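Local coordinates for protein Baccell_00875 (Bacteroides cellulosilyticus DSM 14838, PDB 5NOK) that is probably a family 27 polysaccharide lyase, releasing rhamnose that caps glucuronic acid on the side chains of arabinogalactan proteins, at residues Q120-E125 against E236-A241. Residues are numbered along the deposited sequence; the frame is centred on the assembly and turned at random.
Sequences QGDLVE and EWHVFA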
loop_
_atom_site.group_PDB
_atom_site.type_symbol
_atom_site.label_atom_id
_atom_site.label_comp_id
_atom_site.label_asym_id
_atom_site.label_seq_id
_atom_site.Cartn_x
_atom_site.Cartn_y
_atom_site.Cartn_z
ATOM N N GLN A 120 8.061 -21.009 25.276
ATOM C CA GLN A 120 7.815 -22.017 24.251
ATOM C C GLN A 120 8.261 -21.531 22.852
ATOM O O GLN A 120 7.491 -21.572 21.887
ATOM C CB GLN A 120 6.331 -22.473 24.283
ATOM C CG GLN A 120 6.117 -23.788 23.509
ATOM C CD GLN A 120 4.755 -24.451 23.709
ATOM O OE1 GLN A 120 4.167 -24.415 24.787
ATOM N NE2 GLN A 120 4.273 -25.076 22.666
ATOM N N GLY A 121 9.493 -21.025 22.763
ATOM C CA GLY A 121 10.036 -20.497 21.506
ATOM C C GLY A 121 9.551 -19.117 21.033
ATOM O O GLY A 121 10.016 -18.643 19.999
ATOM N N ASP A 122 8.609 -18.484 21.749
ATOM C CA ASP A 122 8.201 -17.093 21.494
ATOM C C ASP A 122 8.867 -16.085 22.452
ATOM O O ASP A 122 9.082 -16.363 23.633
ATOM C CB ASP A 122 6.707 -16.928 21.726
ATOM C CG ASP A 122 5.850 -17.826 20.850
ATOM O OD1 ASP A 122 6.354 -18.566 19.952
ATOM O OD2 ASP A 122 4.624 -17.746 21.074
ATOM N N LEU A 123 9.100 -14.884 21.967
ATOM C CA LEU A 123 9.546 -13.807 22.822
ATOM C C LEU A 123 8.334 -13.080 23.377
ATOM O O LEU A 123 7.517 -12.539 22.626
ATOM C CB LEU A 123 10.418 -12.871 22.008
ATOM C CG LEU A 123 10.802 -11.504 22.555
ATOM C CD1 LEU A 123 11.611 -11.647 23.838
ATOM C CD2 LEU A 123 11.601 -10.791 21.469
ATOM N N VAL A 124 8.185 -13.083 24.685
ATOM C CA VAL A 124 7.144 -12.306 25.355
ATOM C C VAL A 124 7.843 -11.107 25.980
ATOM O O VAL A 124 8.785 -11.282 26.749
ATOM C CB VAL A 124 6.483 -13.149 26.443
ATOM C CG1 VAL A 124 5.325 -12.399 27.111
ATOM C CG2 VAL A 124 6.057 -14.469 25.841
ATOM N N GLU A 125 7.403 -9.904 25.635
ATOM C CA GLU A 125 7.976 -8.672 26.199
ATOM C C GLU A 125 6.897 -7.941 26.941
ATOM O O GLU A 125 5.805 -7.740 26.400
ATOM C CB GLU A 125 8.468 -7.748 25.094
ATOM C CG GLU A 125 9.633 -8.255 24.283
ATOM C CD GLU A 125 10.395 -7.118 23.589
ATOM O OE1 GLU A 125 9.796 -6.463 22.713
ATOM O OE2 GLU A 125 11.582 -6.874 23.919
ATOM N N GLU A 236 1.988 -5.597 26.564
ATOM C CA GLU A 236 2.621 -6.906 26.410
ATOM C C GLU A 236 2.432 -7.394 24.996
ATOM O O GLU A 236 1.316 -7.337 24.455
ATOM C CB GLU A 236 2.019 -7.939 27.388
ATOM C CG GLU A 236 2.772 -9.266 27.424
ATOM C CD GLU A 236 2.036 -10.374 28.184
ATOM O OE1 GLU A 236 0.896 -10.790 27.787
ATOM O OE2 GLU A 236 2.617 -10.836 29.193
ATOM N N TRP A 237 3.498 -7.901 24.381
ATOM C CA TRP A 237 3.327 -8.611 23.116
ATOM C C TRP A 237 4.122 -9.862 23.043
ATOM O O TRP A 237 5.085 -10.024 23.807
ATOM C CB TRP A 237 3.611 -7.709 21.922
ATOM C CG TRP A 237 4.927 -7.012 21.874
ATOM C CD1 TRP A 237 6.178 -7.561 22.054
ATOM C CD2 TRP A 237 5.137 -5.647 21.524
ATOM N NE1 TRP A 237 7.145 -6.603 21.849
ATOM C CE2 TRP A 237 6.536 -5.419 21.532
ATOM C CE3 TRP A 237 4.277 -4.579 21.202
ATOM C CZ2 TRP A 237 7.096 -4.166 21.226
ATOM C CZ3 TRP A 237 4.845 -3.324 20.911
ATOM C CH2 TRP A 237 6.236 -3.132 20.931
ATOM N N HIS A 238 3.684 -10.753 22.144
ATOM C CA HIS A 238 4.403 -11.976 21.792
ATOM C C HIS A 238 4.926 -11.851 20.365
ATOM O O HIS A 238 4.184 -11.416 19.448
ATOM C CB HIS A 238 3.490 -13.202 21.795
ATOM C CG HIS A 238 3.080 -13.688 23.150
ATOM N ND1 HIS A 238 2.684 -12.841 24.170
ATOM C CD2 HIS A 238 2.884 -14.949 23.610
ATOM C CE1 HIS A 238 2.302 -13.562 25.215
ATOM N NE2 HIS A 238 2.414 -14.842 24.898
ATOM N N VAL A 239 6.190 -12.235 20.196
ATOM C CA VAL A 239 6.884 -12.284 18.896
ATOM C C VAL A 239 7.259 -13.746 18.603
ATOM O O VAL A 239 7.736 -14.452 19.491
ATOM C CB VAL A 239 8.145 -11.414 18.898
ATOM C CG1 VAL A 239 8.896 -11.558 17.587
ATOM C CG2 VAL A 239 7.785 -9.956 19.159
ATOM N N PHE A 240 7.009 -14.202 17.371
ATOM C CA PHE A 240 7.028 -15.633 17.076
ATOM C C PHE A 240 7.120 -15.890 15.589
ATOM O O PHE A 240 6.683 -15.080 14.792
ATOM C CB PHE A 240 5.765 -16.307 17.628
ATOM C CG PHE A 240 4.491 -15.707 17.092
ATOM C CD1 PHE A 240 3.937 -16.160 15.910
ATOM C CD2 PHE A 240 3.868 -14.647 17.747
ATOM C CE1 PHE A 240 2.778 -15.588 15.398
ATOM C CE2 PHE A 240 2.689 -14.087 17.251
ATOM C CZ PHE A 240 2.163 -14.549 16.064
ATOM N N ALA A 241 7.698 -17.036 15.260
ATOM C CA ALA A 241 7.760 -17.545 13.893
ATOM C C ALA A 241 6.428 -18.098 13.468
ATOM O O ALA A 241 5.705 -18.645 14.260
ATOM C CB ALA A 241 8.805 -18.654 13.792
HETATM O O HOH W 1 9.136 -18.790 17.305
#
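Three donors converge on OE1 of E125: from the neighbouring strand the indole NE1 of W237, at 2.8 Å, and from elsewhere in the chain the hydroxyl of Y127 and the indole NE1 of W72. W237 meets the anti lone pair of OE1, which sits 16° out of the indole plane, while OE2 forms a salt bridge with R116. With CG held between its backbone N and carbonyl carbon (chi1 55°), W237 lies alongside E125, whose CB packs 3.7 Å from NE1. A phenylalanine in its place would probably leave E125 OE1 short of one donor and ease the hold on the carboxylate's rotation.

The backbones exemplify antiparallel pairing within an eight-stranded sheet. L123 and V239 bond reciprocally, V239 N reaching L123 O at 2.8 Å, as do E125 and W237, where E125 N lies 3.0 Å from W237 O. The non-hydrogen-bonded pair V124 and H238 puts methyl CG2 of V124 over the imidazole face of H238, 3.8 Å from its centroid. Beyond the last bridge, water 1 links G121 O to A241 N, and D122 sets OD1 3.3 Å from CB of F240; its OD2 pairs with K255, which also makes a cation-pi contact with F240.

Buried on the sheet face shared with L123 and V239, the E125 carboxylate is thus likely to remain ionised, its charge balanced by R116 and shared among neutral donors.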